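PDB 2IP2: phenazine-1-carboxylate N-methyltransferase from Pseudomonas aeruginosa, which transfers a methyl group from S-adenosyl-L-methionine to phenazine-1-carboxylate, giving 5-methylphenazine-1-carboxylate on the pathway to the blue virulence pigment pyocyanin. Local coordinates for residues Met262-Ser276 and Leu322-Ala334. Sequence-based numbering, arbitrary orientation.
Sequences MAGDGRVVVIERTIS and LPMETRMIVAARA
Val-268 with Ala-331, Val-270 with Ile-329 and Glu-272 with Arg-327 are antiparallel hydrogen-bonded pairs, each closed by two backbone bonds; the straightest runs from Ile-329 N to Val-270 O (2.8 Å, 171° at the hydrogen). The axes of strands 267-272 and 326-333 approach to 4.7 Å, with N-to-C directions 164° apart. Between these pairs, CA-H groups also approach carbonyls, as Ile-271 CA does Arg-327 O at 3.3 Å.

On the face bearing Val-269, Ile-271, Met-328 and Val-330, the apolar contacts include Val-269 CG1 on Met-328 CG (3.7 Å) and Val-269 CG2 alongside Val-330 CG2 (4.0 Å). Ile-271 and Met-328 continue onto helix 154-163. On the opposite face Val-270 CB and Ile-329 CB meet at 4.3 Å.

Arginines mark both ends. The Ala-332 methyl lies over one guanidinium face of Arg-267, nearer its NH2 than its centre, while Glu-317 takes NE in a salt bridge. Met-262 CE similarly lies over the Arg-333 guanidinium. At the other end Arg-273, extended from CG to NE, directs NE to Met-324 O (3.1 Å), which lies in the guanidinium plane; Trp-287 adds a cation-pi contact. The bend at chi2 (115°) brings Arg-327 CD to 3.1 Å from Thr-274 OG1, itself hydrogen-bonded to Thr-302 OG1; Arg-327 NH2 pairs with Asp-321.

Strand order 3-2-1-4-5-7-6, with 326-333 antiparallel beside 267-272, is the signature of the class I SAM-dependent methyltransferase fold.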
loop_
_atom_site.group_PDB
_atom_site.type_symbol
_atom_site.label_atom_id
_atom_site.label_comp_id
_atom_site.label_asym_id
_atom_site.label_seq_id
_atom_site.Cartn_x
_atom_site.Cartn_y
_atom_site.Cartn_z
ATOM N N MET A 262 7.206 43.369 -11.296
ATOM C CA MET A 262 7.205 42.723 -12.598
ATOM C C MET A 262 7.119 43.712 -13.760
ATOM O O MET A 262 6.630 44.817 -13.567
ATOM C CB MET A 262 6.079 41.692 -12.660
ATOM C CG MET A 262 4.695 42.259 -12.730
ATOM S SD MET A 262 3.541 40.901 -12.891
ATOM C CE MET A 262 1.990 41.788 -12.850
ATOM N N ALA A 263 7.630 43.300 -14.929
ATOM C CA ALA A 263 7.473 44.018 -16.213
ATOM C C ALA A 263 6.017 44.187 -16.656
ATOM O O ALA A 263 5.127 43.489 -16.141
ATOM C CB ALA A 263 8.256 43.291 -17.303
ATOM N N GLY A 264 5.783 45.102 -17.621
ATOM C CA GLY A 264 4.505 45.218 -18.321
ATOM C C GLY A 264 4.042 43.891 -18.922
ATOM O O GLY A 264 4.780 43.247 -19.677
ATOM N N ASP A 265 2.816 43.472 -18.598
ATOM C CA ASP A 265 2.315 42.211 -19.156
ATOM C C ASP A 265 3.065 40.994 -18.529
ATOM O O ASP A 265 3.051 39.885 -19.100
ATOM C CB ASP A 265 2.445 42.251 -20.703
ATOM C CG ASP A 265 1.938 41.005 -21.396
ATOM O OD1 ASP A 265 0.703 40.802 -21.411
ATOM O OD2 ASP A 265 2.766 40.263 -21.988
ATOM N N GLY A 266 3.704 41.214 -17.362
ATOM C CA GLY A 266 4.396 40.123 -16.631
ATOM C C GLY A 266 3.377 39.111 -16.136
ATOM O O GLY A 266 2.166 39.397 -16.111
ATOM N N ARG A 267 3.863 37.939 -15.689
ATOM C CA ARG A 267 2.963 36.894 -15.209
ATOM C C ARG A 267 3.497 36.452 -13.863
ATOM O O ARG A 267 4.692 36.486 -13.650
ATOM C CB ARG A 267 2.919 35.668 -16.166
ATOM C CG ARG A 267 2.234 35.900 -17.568
ATOM C CD ARG A 267 0.820 36.497 -17.356
ATOM N NE ARG A 267 0.034 36.669 -18.580
ATOM C CZ ARG A 267 -0.118 37.840 -19.215
ATOM N NH1 ARG A 267 -0.862 37.907 -20.304
ATOM N NH2 ARG A 267 0.484 38.947 -18.773
ATOM N N VAL A 268 2.589 36.083 -12.964
ATOM C CA VAL A 268 2.946 35.318 -11.771
ATOM C C VAL A 268 2.460 33.897 -12.050
ATOM O O VAL A 268 1.369 33.687 -12.619
ATOM C CB VAL A 268 2.335 35.902 -10.486
ATOM C CG1 VAL A 268 2.235 34.862 -9.384
ATOM C CG2 VAL A 268 3.159 37.117 -9.986
ATOM N N VAL A 269 3.307 32.917 -11.710
ATOM C CA VAL A 269 3.018 31.521 -12.027
ATOM C C VAL A 269 3.179 30.729 -10.715
ATOM O O VAL A 269 4.281 30.661 -10.152
ATOM C CB VAL A 269 3.985 30.965 -13.125
ATOM C CG1 VAL A 269 3.837 29.388 -13.264
ATOM C CG2 VAL A 269 3.754 31.687 -14.485
ATOM N N VAL A 270 2.060 30.208 -10.206
ATOM C CA VAL A 270 2.046 29.470 -8.962
ATOM C C VAL A 270 2.075 27.976 -9.319
ATOM O O VAL A 270 1.254 27.482 -10.138
ATOM C CB VAL A 270 0.769 29.766 -8.191
ATOM C CG1 VAL A 270 0.701 28.905 -6.941
ATOM C CG2 VAL A 270 0.652 31.292 -7.845
ATOM N N ILE A 271 3.059 27.263 -8.781
ATOM C CA ILE A 271 3.183 25.830 -9.085
ATOM C C ILE A 271 3.003 25.169 -7.754
ATOM O O ILE A 271 3.842 25.374 -6.876
ATOM C CB ILE A 271 4.576 25.511 -9.667
ATOM C CG1 ILE A 271 4.808 26.312 -10.945
ATOM C CG2 ILE A 271 4.726 24.015 -9.924
ATOM C CD1 ILE A 271 6.278 26.628 -11.174
ATOM N N GLU A 272 1.894 24.415 -7.567
ATOM C CA GLU A 272 1.591 23.868 -6.251
ATOM C C GLU A 272 0.576 22.752 -6.360
ATOM O O GLU A 272 -0.223 22.737 -7.297
ATOM C CB GLU A 272 1.097 24.944 -5.269
ATOM C CG GLU A 272 1.657 24.673 -3.823
ATOM C CD GLU A 272 2.040 25.910 -3.034
ATOM O OE1 GLU A 272 1.321 26.927 -3.096
ATOM O OE2 GLU A 272 3.064 25.859 -2.301
ATOM N N ARG A 273 0.614 21.779 -5.464
ATOM C CA ARG A 273 -0.532 20.835 -5.493
ATOM C C ARG A 273 -1.739 21.513 -4.857
ATOM O O ARG A 273 -1.643 22.012 -3.768
ATOM C CB ARG A 273 -0.286 19.579 -4.686
ATOM C CG ARG A 273 0.823 18.733 -5.156
ATOM C CD ARG A 273 0.566 17.270 -4.572
ATOM N NE ARG A 273 1.545 16.449 -5.244
ATOM C CZ ARG A 273 2.675 16.106 -4.681
ATOM N NH1 ARG A 273 2.876 16.424 -3.400
ATOM N NH2 ARG A 273 3.541 15.391 -5.365
ATOM N N THR A 274 -2.871 21.537 -5.534
ATOM C CA THR A 274 -4.070 22.055 -4.867
ATOM C C THR A 274 -5.157 20.971 -4.913
ATOM O O THR A 274 -5.131 20.141 -5.802
ATOM C CB THR A 274 -4.628 23.332 -5.549
ATOM O OG1 THR A 274 -5.055 22.999 -6.879
ATOM C CG2 THR A 274 -3.588 24.424 -5.621
ATOM N N ILE A 275 -6.122 21.028 -3.991
ATOM C CA ILE A 275 -7.212 20.086 -3.910
ATOM C C ILE A 275 -8.453 20.727 -4.578
ATOM O O ILE A 275 -8.847 21.833 -4.217
ATOM C CB ILE A 275 -7.514 19.733 -2.405
ATOM C CG1 ILE A 275 -6.264 19.361 -1.605
ATOM C CG2 ILE A 275 -8.567 18.685 -2.286
ATOM C CD1 ILE A 275 -5.541 18.088 -2.065
ATOM N N SER A 276 -9.011 20.074 -5.598
ATOM C CA SER A 276 -10.320 20.440 -6.125
ATOM C C SER A 276 -11.343 20.261 -4.990
ATOM O O SER A 276 -11.596 19.140 -4.549
ATOM C CB SER A 276 -10.648 19.587 -7.343
ATOM O OG SER A 276 -9.613 19.677 -8.322
ATOM N N LEU A 322 -0.437 19.528 -14.103
ATOM C CA LEU A 322 0.913 18.988 -14.371
ATOM C C LEU A 322 1.075 17.570 -13.788
ATOM O O LEU A 322 0.220 17.104 -13.035
ATOM C CB LEU A 322 2.006 19.937 -13.811
ATOM C CG LEU A 322 2.089 21.435 -14.142
ATOM C CD1 LEU A 322 3.142 22.073 -13.186
ATOM C CD2 LEU A 322 2.493 21.671 -15.608
ATOM N N PRO A 323 2.177 16.865 -14.136
ATOM C CA PRO A 323 2.390 15.548 -13.516
ATOM C C PRO A 323 2.431 15.553 -11.992
ATOM O O PRO A 323 2.741 16.584 -11.365
ATOM C CB PRO A 323 3.763 15.091 -14.083
ATOM C CG PRO A 323 3.936 15.848 -15.344
ATOM C CD PRO A 323 3.224 17.193 -15.128
ATOM N N MET A 324 2.127 14.375 -11.424
ATOM C CA MET A 324 2.184 14.097 -10.001
ATOM C C MET A 324 1.335 15.057 -9.202
ATOM O O MET A 324 1.808 15.667 -8.229
ATOM C CB MET A 324 3.625 14.108 -9.519
ATOM C CG MET A 324 4.548 13.514 -10.571
ATOM S SD MET A 324 5.903 12.638 -9.824
ATOM C CE MET A 324 5.216 12.313 -8.167
ATOM N N GLU A 325 0.081 15.202 -9.649
ATOM C CA GLU A 325 -0.931 15.963 -8.940
ATOM C C GLU A 325 -0.523 17.424 -8.647
ATOM O O GLU A 325 -0.968 18.000 -7.659
ATOM C CB GLU A 325 -1.403 15.227 -7.652
ATOM C CG GLU A 325 -2.109 13.868 -7.874
ATOM C CD GLU A 325 -3.418 13.965 -8.667
ATOM O OE1 GLU A 325 -4.108 14.998 -8.555
ATOM O OE2 GLU A 325 -3.757 13.003 -9.386
ATOM N N THR A 326 0.268 18.044 -9.527
ATOM C CA THR A 326 0.649 19.454 -9.263
ATOM C C THR A 326 -0.079 20.370 -10.235
ATOM O O THR A 326 -0.492 19.938 -11.305
ATOM C CB THR A 326 2.192 19.725 -9.292
ATOM O OG1 THR A 326 2.473 21.101 -9.646
ATOM C CG2 THR A 326 2.875 18.858 -10.261
ATOM N N ARG A 327 -0.280 21.613 -9.835
ATOM C CA ARG A 327 -1.071 22.527 -10.665
ATOM C C ARG A 327 -0.176 23.646 -11.085
ATOM O O ARG A 327 0.704 24.053 -10.311
ATOM C CB ARG A 327 -2.173 23.146 -9.854
ATOM C CG ARG A 327 -3.471 23.164 -10.569
ATOM C CD ARG A 327 -4.407 22.247 -9.796
ATOM N NE ARG A 327 -5.183 21.384 -10.669
ATOM C CZ ARG A 327 -6.125 20.545 -10.235
ATOM N NH1 ARG A 327 -6.429 20.456 -8.942
ATOM N NH2 ARG A 327 -6.767 19.806 -11.105
ATOM N N MET A 328 -0.440 24.201 -12.265
ATOM C CA MET A 328 0.270 25.424 -12.670
ATOM C C MET A 328 -0.828 26.458 -12.846
ATOM O O MET A 328 -1.723 26.246 -13.652
ATOM C CB MET A 328 1.027 25.244 -13.984
ATOM C CG MET A 328 1.734 26.580 -14.456
ATOM S SD MET A 328 2.642 26.384 -16.014
ATOM C CE MET A 328 1.266 26.408 -17.172
ATOM N N ILE A 329 -0.769 27.528 -12.074
ATOM C CA ILE A 329 -1.778 28.617 -12.173
ATOM C C ILE A 329 -1.045 29.876 -12.689
ATOM O O ILE A 329 -0.183 30.416 -11.985
ATOM C CB ILE A 329 -2.451 28.858 -10.821
ATOM C CG1 ILE A 329 -3.230 27.589 -10.360
ATOM C CG2 ILE A 329 -3.409 30.061 -10.871
ATOM C CD1 ILE A 329 -3.542 27.573 -8.835
ATOM N N VAL A 330 -1.404 30.324 -13.909
ATOM C CA VAL A 330 -0.816 31.540 -14.482
ATOM C C VAL A 330 -1.774 32.736 -14.255
ATOM O O VAL A 330 -2.982 32.645 -14.549
ATOM C CB VAL A 330 -0.431 31.365 -15.966
ATOM C CG1 VAL A 330 0.326 32.624 -16.466
ATOM C CG2 VAL A 330 0.464 30.128 -16.149
ATOM N N ALA A 331 -1.258 33.831 -13.697
ATOM C CA ALA A 331 -2.112 34.995 -13.471
ATOM C C ALA A 331 -1.390 36.245 -14.001
ATOM O O ALA A 331 -0.153 36.308 -13.997
ATOM C CB ALA A 331 -2.466 35.137 -11.999
ATOM N N ALA A 332 -2.170 37.197 -14.513
ATOM C CA ALA A 332 -1.631 38.534 -14.886
ATOM C C ALA A 332 -2.180 39.604 -13.962
ATOM O O ALA A 332 -3.107 39.375 -13.168
ATOM C CB ALA A 332 -1.929 38.868 -16.337
ATOM N N ARG A 333 -1.569 40.779 -14.042
ATOM C CA ARG A 333 -2.098 41.978 -13.391
ATOM C C ARG A 333 -3.580 42.160 -13.720
ATOM O O ARG A 333 -3.962 42.215 -14.903
ATOM C CB ARG A 333 -1.332 43.202 -13.892
ATOM C CG ARG A 333 -1.266 44.363 -12.904
ATOM C CD ARG A 333 -0.553 45.580 -13.507
ATOM N NE ARG A 333 0.803 45.276 -13.994
ATOM C CZ ARG A 333 1.928 45.469 -13.293
ATOM N NH1 ARG A 333 1.887 45.969 -12.060
ATOM N NH2 ARG A 333 3.104 45.166 -13.833
ATOM N N ALA A 334 -4.416 42.187 -12.689
ATOM C CA ALA A 334 -5.830 42.532 -12.884
ATOM C C ALA A 334 -5.940 43.988 -13.364
ATOM O O ALA A 334 -6.517 44.255 -14.434
ATOM C CB ALA A 334 -6.650 42.317 -11.599
ATOM O OXT ALA A 334 -5.434 44.912 -12.697
HETATM O O HOH W 1 -2.889 19.653 -7.934
HETATM O O HOH W 2 -7.652 17.352 -8.871
#